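Local atomic coordinates of protein ACDH-11, isoform b (PDB entry 4Y9J), a protein that belongs to the acyl-CoA dehydrogenase family of flavoproteins and binds flavin-adenine dinucleotide in a homotetrameric assembly. Residues L41-E46 with P121-I126; H127-L132 with L371-A376; G86-K91 with G268-R273. One frame throughout, in Å; residues are numbered along the deposited sequence.

Contact 1 (L41-E46 with P121-I126); sequences LLPESE and PFVRRI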
loop_
_atom_site.group_PDB
_atom_site.type_symbol
_atom_site.label_atom_id
_atom_site.label_comp_id
_atom_site.label_asym_id
_atom_site.label_seq_id
_atom_site.Cartn_x
_atom_site.Cartn_y
_atom_site.Cartn_z
ATOM N N LEU B 41 4.183 48.485 -12.437
ATOM C CA LEU B 41 2.875 48.294 -13.094
ATOM C C LEU B 41 1.710 48.903 -12.361
ATOM O O LEU B 41 0.743 49.270 -12.979
ATOM C CB LEU B 41 2.602 46.800 -13.312
ATOM C CG LEU B 41 3.580 46.086 -14.225
ATOM C CD1 LEU B 41 3.322 44.585 -14.302
ATOM C CD2 LEU B 41 3.535 46.691 -15.610
ATOM N N LEU B 42 1.796 48.998 -11.042
ATOM C CA LEU B 42 0.705 49.465 -10.226
ATOM C C LEU B 42 0.898 50.908 -9.772
ATOM O O LEU B 42 2.008 51.323 -9.457
ATOM C CB LEU B 42 0.577 48.641 -8.972
ATOM C CG LEU B 42 0.309 47.144 -9.159
ATOM C CD1 LEU B 42 0.392 46.459 -7.795
ATOM C CD2 LEU B 42 -1.058 46.872 -9.781
ATOM N N PRO B 43 -0.196 51.647 -9.681
ATOM C CA PRO B 43 -0.213 52.982 -9.068
ATOM C C PRO B 43 0.283 52.895 -7.622
ATOM O O PRO B 43 0.002 51.878 -6.972
ATOM C CB PRO B 43 -1.685 53.369 -9.080
ATOM C CG PRO B 43 -2.402 52.381 -9.907
ATOM C CD PRO B 43 -1.530 51.182 -10.099
ATOM N N GLU B 44 0.924 53.959 -7.100
ATOM C CA GLU B 44 1.801 53.880 -5.866
ATOM C C GLU B 44 1.016 53.456 -4.661
ATOM O O GLU B 44 1.530 52.707 -3.800
ATOM C CB GLU B 44 2.494 55.234 -5.490
ATOM C CG GLU B 44 3.215 55.241 -4.112
ATOM C CD GLU B 44 3.711 56.609 -3.654
ATOM O OE1 GLU B 44 2.891 57.512 -3.383
ATOM O OE2 GLU B 44 4.949 56.768 -3.543
ATOM N N SER B 45 -0.215 53.936 -4.662
ATOM C CA SER B 45 -1.211 53.662 -3.688
ATOM C C SER B 45 -1.593 52.177 -3.656
ATOM O O SER B 45 -1.655 51.532 -2.572
ATOM C CB SER B 45 -2.437 54.532 -4.052
ATOM O OG SER B 45 -2.788 54.324 -5.424
ATOM N N GLU B 46 -1.871 51.627 -4.839
ATOM C CA GLU B 46 -2.364 50.267 -4.909
ATOM C C GLU B 46 -1.198 49.390 -4.605
ATOM O O GLU B 46 -1.353 48.345 -4.020
ATOM C CB GLU B 46 -2.893 49.931 -6.275
ATOM C CG GLU B 46 -4.062 50.748 -6.733
ATOM C CD GLU B 46 -5.377 50.431 -6.045
ATOM O OE1 GLU B 46 -6.417 50.888 -6.601
ATOM O OE2 GLU B 46 -5.402 49.818 -4.951
ATOM N N PRO B 121 -10.088 46.825 -12.471
ATOM C CA PRO B 121 -9.746 45.495 -13.012
ATOM C C PRO B 121 -8.287 45.258 -13.385
ATOM O O PRO B 121 -7.765 44.119 -13.229
ATOM C CB PRO B 121 -10.646 45.384 -14.234
ATOM C CG PRO B 121 -11.824 46.213 -13.903
ATOM C CD PRO B 121 -11.319 47.369 -13.072
ATOM N N PHE B 122 -7.594 46.299 -13.843
ATOM C CA PHE B 122 -6.186 46.101 -14.240
ATOM C C PHE B 122 -5.367 45.784 -12.979
ATOM O O PHE B 122 -4.478 44.948 -13.005
ATOM C CB PHE B 122 -5.690 47.312 -15.094
ATOM C CG PHE B 122 -4.395 47.920 -14.652
ATOM C CD1 PHE B 122 -4.376 48.833 -13.628
ATOM C CD2 PHE B 122 -3.242 47.638 -15.296
ATOM C CE1 PHE B 122 -3.198 49.427 -13.226
ATOM C CE2 PHE B 122 -2.062 48.229 -14.912
ATOM C CZ PHE B 122 -2.035 49.081 -13.851
ATOM N N VAL B 123 -5.716 46.435 -11.865
ATOM C CA VAL B 123 -4.995 46.235 -10.619
ATOM C C VAL B 123 -5.256 44.826 -10.108
ATOM O O VAL B 123 -4.371 44.121 -9.692
ATOM C CB VAL B 123 -5.427 47.281 -9.561
ATOM C CG1 VAL B 123 -5.046 46.874 -8.136
ATOM C CG2 VAL B 123 -4.837 48.645 -9.924
ATOM N N ARG B 124 -6.517 44.469 -10.058
ATOM C CA ARG B 124 -6.853 43.266 -9.398
ATOM C C ARG B 124 -6.363 42.023 -10.121
ATOM O O ARG B 124 -6.065 41.048 -9.462
ATOM C CB ARG B 124 -8.315 43.281 -9.066
ATOM C CG ARG B 124 -9.239 42.959 -10.191
ATOM C CD ARG B 124 -10.636 43.472 -9.829
ATOM N NE ARG B 124 -11.512 42.983 -10.881
ATOM C CZ ARG B 124 -12.617 43.567 -11.310
ATOM N NH1 ARG B 124 -13.042 44.678 -10.756
ATOM N NH2 ARG B 124 -13.265 43.046 -12.335
ATOM N N ARG B 125 -6.167 42.055 -11.443
ATOM C CA ARG B 125 -5.661 40.882 -12.107
ATOM C C ARG B 125 -4.167 40.771 -11.851
ATOM O O ARG B 125 -3.648 39.671 -11.716
ATOM C CB ARG B 125 -5.985 40.847 -13.613
ATOM C CG ARG B 125 -7.441 40.534 -13.958
ATOM C CD ARG B 125 -7.855 39.117 -13.529
ATOM N NE ARG B 125 -9.063 38.657 -14.192
ATOM C CZ ARG B 125 -9.652 37.483 -14.002
ATOM N NH1 ARG B 125 -9.194 36.614 -13.084
ATOM N NH2 ARG B 125 -10.726 37.195 -14.718
ATOM N N ILE B 126 -3.511 41.916 -11.721
ATOM C CA ILE B 126 -2.089 41.896 -11.391
ATOM C C ILE B 126 -1.914 41.325 -9.975
ATOM O O ILE B 126 -1.089 40.453 -9.754
ATOM C CB ILE B 126 -1.425 43.297 -11.584
ATOM C CG1 ILE B 126 -1.356 43.594 -13.090
ATOM C CG2 ILE B 126 -0.022 43.298 -11.014
ATOM C CD1 ILE B 126 -1.090 45.043 -13.449
#
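The isobutyl end of L42 lies against the side of helix 121-135, its CD2 3.9 Å from I126 CG2 and 4.2 Å from V123 CG2. L42 and I126 run past each other in opposite directions, so the contact is made alongside, by flanks as well as methyl ends. I126 also sends CD1 toward L41, where it lies 4.1 Å from L41 CB. V123 divides its two methyls over the other segment: CG2 meets E46 CG at 3.9 Å, while CG1 faces the CB and CD of the same glutamate, whose chain crosses the valine at about a right angle. The F122 ring turns its rim to the link between the two helices, and P43 CD sits at that rim, 4.0 Å from F122 CE1. The 2.9 Å between L41 O and F122 CZ is too short for a relaxed contact, and with F122 chi1 at 130°, away from any staggered position, the ring placement there is doubtful.

The backbone sets up these positions. L42 is the first residue to leave the helical conformation after helix 34-41, and P43 is the N-cap of helix 44-74, so the apolar side chains project from a tight helix-to-helix turn. E46 is bent at chi2 (-73°), which lays its aliphatic part on V123. L41 also packs on F373 of helix 352-383. With no hydrogen bond between the two segments, the turn is held to the start of helix 121-135 by apolar packing, and the one charged chain taking part meets V123 through its carbon chain while its carboxylate forms a salt bridge with R49.

Contact 2 (H127-L132 with L371-A376); sequences HQVAKL and LLFEAA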
loop_
_atom_site.group_PDB
_atom_site.type_symbol
_atom_site.label_atom_id
_atom_site.label_comp_id
_atom_site.label_asym_id
_atom_site.label_seq_id
_atom_site.Cartn_x
_atom_site.Cartn_y
_atom_site.Cartn_z
ATOM N N HIS B 127 -2.718 41.811 -9.037
ATOM C CA HIS B 127 -2.664 41.351 -7.678
ATOM C C HIS B 127 -2.925 39.812 -7.679
ATOM O O HIS B 127 -2.141 39.059 -7.150
ATOM C CB HIS B 127 -3.709 42.116 -6.866
ATOM C CG HIS B 127 -3.778 41.759 -5.420
ATOM N ND1 HIS B 127 -4.607 42.421 -4.550
ATOM C CD2 HIS B 127 -3.089 40.864 -4.679
ATOM C CE1 HIS B 127 -4.458 41.931 -3.333
ATOM N NE2 HIS B 127 -3.551 40.965 -3.395
ATOM N N GLN B 128 -3.980 39.402 -8.354
ATOM C CA GLN B 128 -4.418 38.027 -8.395
ATOM C C GLN B 128 -3.404 37.137 -8.982
ATOM O O GLN B 128 -3.082 36.057 -8.404
ATOM C CB GLN B 128 -5.737 37.895 -9.151
ATOM C CG GLN B 128 -6.325 36.493 -9.086
ATOM C CD GLN B 128 -7.261 36.146 -10.209
ATOM O OE1 GLN B 128 -7.298 36.800 -11.259
ATOM N NE2 GLN B 128 -8.000 35.062 -10.012
ATOM N N VAL B 129 -2.853 37.520 -10.131
ATOM C CA VAL B 129 -1.806 36.734 -10.744
ATOM C C VAL B 129 -0.543 36.566 -9.870
ATOM O O VAL B 129 -0.007 35.482 -9.767
ATOM C CB VAL B 129 -1.494 37.225 -12.201
ATOM C CG1 VAL B 129 -0.250 36.582 -12.741
ATOM C CG2 VAL B 129 -2.647 36.846 -13.109
ATOM N N ALA B 130 -0.121 37.626 -9.190
ATOM C CA ALA B 130 1.026 37.550 -8.251
ATOM C C ALA B 130 0.731 36.587 -7.077
ATOM O O ALA B 130 1.577 35.791 -6.650
ATOM C CB ALA B 130 1.313 38.977 -7.703
ATOM N N LYS B 131 -0.508 36.630 -6.595
ATOM C CA LYS B 131 -0.891 35.790 -5.476
ATOM C C LYS B 131 -0.917 34.317 -5.896
ATOM O O LYS B 131 -0.423 33.462 -5.170
ATOM C CB LYS B 131 -2.215 36.234 -4.847
ATOM C CG LYS B 131 -2.344 35.803 -3.408
ATOM C CD LYS B 131 -3.554 36.436 -2.726
ATOM C CE LYS B 131 -3.383 36.274 -1.226
ATOM N NZ LYS B 131 -4.394 37.023 -0.436
ATOM N N LEU B 132 -1.468 34.039 -7.067
ATOM C CA LEU B 132 -1.451 32.726 -7.661
ATOM C C LEU B 132 -0.043 32.217 -7.894
ATOM O O LEU B 132 0.235 30.989 -7.725
ATOM C CB LEU B 132 -2.217 32.711 -8.991
ATOM C CG LEU B 132 -3.720 32.890 -8.870
ATOM C CD1 LEU B 132 -4.283 33.325 -10.221
ATOM C CD2 LEU B 132 -4.349 31.571 -8.452
ATOM N N LEU B 371 6.455 38.449 -19.361
ATOM C CA LEU B 371 5.420 38.122 -20.322
ATOM C C LEU B 371 4.140 37.798 -19.564
ATOM O O LEU B 371 3.074 38.186 -20.002
ATOM C CB LEU B 371 5.855 36.985 -21.247
ATOM C CG LEU B 371 5.108 36.658 -22.556
ATOM C CD1 LEU B 371 5.281 37.772 -23.558
ATOM C CD2 LEU B 371 5.569 35.336 -23.192
ATOM N N LEU B 372 4.251 37.045 -18.460
ATOM C CA LEU B 372 3.106 36.707 -17.641
ATOM C C LEU B 372 2.399 37.930 -17.116
ATOM O O LEU B 372 1.154 37.993 -17.123
ATOM C CB LEU B 372 3.539 35.883 -16.451
ATOM C CG LEU B 372 2.488 35.650 -15.365
ATOM C CD1 LEU B 372 1.281 34.875 -15.892
ATOM C CD2 LEU B 372 3.129 34.930 -14.178
ATOM N N PHE B 373 3.170 38.885 -16.610
ATOM C CA PHE B 373 2.569 40.108 -16.064
ATOM C C PHE B 373 2.037 41.052 -17.152
ATOM O O PHE B 373 1.055 41.712 -16.928
ATOM C CB PHE B 373 3.505 40.773 -15.032
ATOM C CG PHE B 373 3.374 40.126 -13.709
ATOM C CD1 PHE B 373 2.280 40.422 -12.901
ATOM C CD2 PHE B 373 4.237 39.119 -13.322
ATOM C CE1 PHE B 373 2.060 39.732 -11.703
ATOM C CE2 PHE B 373 4.015 38.411 -12.132
ATOM C CZ PHE B 373 2.934 38.732 -11.323
ATOM N N GLU B 374 2.621 41.022 -18.349
ATOM C CA GLU B 374 2.037 41.714 -19.508
ATOM C C GLU B 374 0.684 41.071 -19.867
ATOM O O GLU B 374 -0.276 41.759 -20.145
ATOM C CB GLU B 374 2.981 41.630 -20.713
ATOM C CG GLU B 374 2.375 42.105 -22.046
ATOM C CD GLU B 374 2.336 43.602 -22.193
ATOM O OE1 GLU B 374 2.589 44.303 -21.194
ATOM O OE2 GLU B 374 2.017 44.078 -23.305
ATOM N N ALA B 375 0.588 39.743 -19.798
ATOM C CA ALA B 375 -0.748 39.085 -19.972
ATOM C C ALA B 375 -1.791 39.505 -18.877
ATOM O O ALA B 375 -2.933 39.765 -19.188
ATOM C CB ALA B 375 -0.572 37.578 -20.053
ATOM N N ALA B 376 -1.381 39.552 -17.614
ATOM C CA ALA B 376 -2.221 39.973 -16.493
ATOM C C ALA B 376 -2.691 41.416 -16.678
ATOM O O ALA B 376 -3.856 41.713 -16.476
ATOM C CB ALA B 376 -1.448 39.876 -15.191
#
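The F373 ring meets helix 121-135 at its edge: A130 CA lies near the ring plane, 3.8 Å from F373 CZ, and the methyl of the same alanine, CB, is 4.0 Å from that carbon. V129 CG1 approaches the ring obliquely, 4.0 Å from F373 CE1. A chi1 of -82° carries the phenyl from a CB that does not face the partner helix across to the backbone of A130, a close approach consistent with the small side chain there.

V129 fills the rest of the interface with its two methyls. CG1, anti to the backbone N (chi1 170°), reaches L372 tip to tip, 3.9 Å from L372 CD1, and CG2 rests on A376 CB at 3.9 Å. This is a pairing between two buried helices of the all-helical parts of the acyl-CoA dehydrogenase fold, joining the N-terminal domain to the C-terminal one. The short segments run roughly antiparallel, at 141°, with their axes 9.9 Å apart at closest approach. Helix 304-338 packs on the same seam, its V321 touching both V129 and L372, and L54 of helix 44-74 packs on A130. The side chain of L372 is about 11 Å from the bound UCC.

Contact 3 (G86-K91 with G268-R273); sequences GKRVDK and GIQMVR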
loop_
_atom_site.group_PDB
_atom_site.type_symbol
_atom_site.label_atom_id
_atom_site.label_comp_id
_atom_site.label_asym_id
_atom_site.label_seq_id
_atom_site.Cartn_x
_atom_site.Cartn_y
_atom_site.Cartn_z
ATOM N N GLY B 86 -23.168 -3.661 -0.692
ATOM C CA GLY B 86 -23.561 -3.783 -2.103
ATOM C C GLY B 86 -24.256 -2.573 -2.779
ATOM O O GLY B 86 -24.981 -2.734 -3.795
ATOM N N LYS B 87 -24.069 -1.409 -2.215
ATOM C CA LYS B 87 -24.613 -0.194 -2.775
ATOM C C LYS B 87 -23.542 0.569 -3.436
ATOM O O LYS B 87 -22.443 0.706 -2.942
ATOM C CB LYS B 87 -25.247 0.580 -1.621
ATOM C CG LYS B 87 -26.095 1.748 -2.023
ATOM C CD LYS B 87 -27.006 2.035 -0.837
ATOM C CE LYS B 87 -27.390 3.508 -0.746
ATOM N NZ LYS B 87 -26.259 4.380 -0.324
ATOM N N ARG B 88 -23.806 1.037 -4.630
ATOM C CA ARG B 88 -22.836 1.817 -5.339
ATOM C C ARG B 88 -22.837 3.249 -4.756
ATOM O O ARG B 88 -23.888 3.836 -4.655
ATOM C CB ARG B 88 -23.268 1.905 -6.773
ATOM C CG ARG B 88 -22.366 2.794 -7.550
ATOM C CD ARG B 88 -21.272 1.965 -8.135
ATOM N NE ARG B 88 -20.284 2.856 -8.707
ATOM C CZ ARG B 88 -19.492 2.555 -9.731
ATOM N NH1 ARG B 88 -19.591 1.380 -10.385
ATOM N NH2 ARG B 88 -18.655 3.429 -10.140
ATOM N N VAL B 89 -21.695 3.727 -4.328
ATOM C CA VAL B 89 -21.588 5.016 -3.624
ATOM C C VAL B 89 -20.578 5.970 -4.220
ATOM O O VAL B 89 -20.740 7.174 -4.052
ATOM C CB VAL B 89 -21.289 4.865 -2.105
ATOM C CG1 VAL B 89 -22.442 4.157 -1.374
ATOM C CG2 VAL B 89 -19.978 4.164 -1.858
ATOM N N ASP B 90 -19.588 5.493 -4.975
ATOM C CA ASP B 90 -18.611 6.375 -5.605
ATOM C C ASP B 90 -17.992 7.318 -4.540
ATOM O O ASP B 90 -17.959 8.534 -4.671
ATOM C CB ASP B 90 -19.294 7.160 -6.741
ATOM C CG ASP B 90 -19.724 6.256 -7.969
ATOM O OD1 ASP B 90 -18.875 6.027 -8.744
ATOM O OD2 ASP B 90 -20.898 5.811 -8.187
ATOM N N LYS B 91 -17.480 6.750 -3.482
ATOM C CA LYS B 91 -16.984 7.606 -2.406
ATOM C C LYS B 91 -15.557 8.036 -2.722
ATOM O O LYS B 91 -14.675 7.189 -2.892
ATOM C CB LYS B 91 -17.059 6.866 -1.068
ATOM C CG LYS B 91 -16.489 7.694 0.079
ATOM C CD LYS B 91 -16.947 7.203 1.441
ATOM C CE LYS B 91 -15.914 6.212 1.906
ATOM N NZ LYS B 91 -16.220 5.733 3.290
ATOM N N GLY B 268 -26.302 11.659 -11.779
ATOM C CA GLY B 268 -26.278 10.809 -12.990
ATOM C C GLY B 268 -24.830 10.402 -13.404
ATOM O O GLY B 268 -24.556 10.266 -14.589
ATOM N N ILE B 269 -23.881 10.326 -12.472
ATOM C CA ILE B 269 -22.499 10.169 -12.779
ATOM C C ILE B 269 -21.953 9.011 -11.965
ATOM O O ILE B 269 -22.345 8.833 -10.828
ATOM C CB ILE B 269 -21.689 11.429 -12.353
ATOM C CG1 ILE B 269 -22.058 12.625 -13.233
ATOM C CG2 ILE B 269 -20.188 11.216 -12.312
ATOM C CD1 ILE B 269 -21.773 13.952 -12.520
ATOM N N GLN B 270 -21.078 8.228 -12.576
ATOM C CA GLN B 270 -20.312 7.201 -11.875
ATOM C C GLN B 270 -18.865 7.443 -12.155
ATOM O O GLN B 270 -18.478 7.829 -13.320
ATOM C CB GLN B 270 -20.682 5.777 -12.349
ATOM C CG GLN B 270 -21.921 5.234 -11.668
ATOM C CD GLN B 270 -22.173 3.783 -12.063
ATOM O OE1 GLN B 270 -21.415 3.219 -12.798
ATOM N NE2 GLN B 270 -23.238 3.252 -11.636
ATOM N N MET B 271 -18.036 7.302 -11.143
ATOM C CA MET B 271 -16.638 7.473 -11.351
ATOM C C MET B 271 -16.048 6.095 -11.656
ATOM O O MET B 271 -16.005 5.175 -10.799
ATOM C CB MET B 271 -15.982 8.066 -10.129
ATOM C CG MET B 271 -16.529 9.412 -9.623
ATOM S SD MET B 271 -15.414 10.140 -8.379
ATOM C CE MET B 271 -16.525 11.414 -7.818
ATOM N N VAL B 272 -15.563 5.928 -12.852
ATOM C CA VAL B 272 -15.075 4.627 -13.280
ATOM C C VAL B 272 -13.787 4.272 -12.573
ATOM O O VAL B 272 -13.650 3.124 -12.145
ATOM C CB VAL B 272 -14.922 4.566 -14.830
ATOM C CG1 VAL B 272 -14.380 3.205 -15.271
ATOM C CG2 VAL B 272 -16.256 4.816 -15.497
ATOM N N ARG B 273 -12.824 5.189 -12.521
ATOM C CA ARG B 273 -11.566 5.051 -11.825
ATOM C C ARG B 273 -10.893 6.380 -11.626
ATOM O O ARG B 273 -11.272 7.352 -12.271
ATOM C CB ARG B 273 -10.601 4.098 -12.604
ATOM C CG ARG B 273 -10.237 4.726 -13.922
ATOM C CD ARG B 273 -9.663 3.751 -14.922
ATOM N NE ARG B 273 -8.360 3.454 -14.554
ATOM C CZ ARG B 273 -7.265 3.913 -15.159
ATOM N NH1 ARG B 273 -7.329 4.679 -16.184
ATOM N NH2 ARG B 273 -6.082 3.519 -14.719
HETATM O O HOH W 1 -18.420 2.518 -13.103
#
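D90 OD1 takes two hydrogen bonds, from M271 N across the contact at 2.8 Å and from R88 NH2 within its own strand at 3.0 Å. The donors come from opposite faces of the carboxylate plane. M271 N stands well above that plane, with an N-H...O angle of 159°, whereas R88 NH2 arrives on the syn side and keeps D90 OD1 close to its own guanidinium plane. R88 NE adds a bond to D90 OD2 at 3.1 Å, so the arginine grips the acid side-on, one nitrogen to each oxygen. This two-point salt bridge fixes the rotation of the carboxylate and would partly offset its charge where D90 is buried.

Bent at chi2, the R88 chain brings its guanidinium over the Q270 amide, with the two planes only 15° apart and stacked. Q270 OE1 lies over one guanidinium face toward the rim, 3.5 Å from R88 NH1. A water donates to Q270 OE1 and accepts a weak bond from R88 NH2, spanning the stacked pair. The methylenes of Q270 pass the acid at about a right angle, CG lying 3.7 Å from D90 OD2.

The two strands belong to different sheets, and their short segments cross at 65°. Strand 88-93 pairs with strand 78-80 as a small hairpin of the N-terminal domain; strand 269-274 runs antiparallel to strand 285-298 in the middle-domain beta sheet. Around this join lie other copies of the protein, with H11 of the second subunit packing on Q270 and Q82 of the third on V272.

In the fold
Contacts 1 and 2 are successive stations on helix 121-135, their centres 11 Å apart and joined directly, since L41 and I126 of contact 1 both touch F373 of contact 2. Going along the helix, the surroundings change from a partly buried turn about 21 Å from the centre of the chain, where a glutamate still lends its carbon chain, to a wholly buried helix pair about 11 Å from that centre. Neither has a hydrogen bond between its segments. Contact 3, 46 and 39 Å from the other two between centres, is buried although far from the centre of the chain, with other subunits beside it: it joins strands and relies on a charged pair, a backbone N-H and a water.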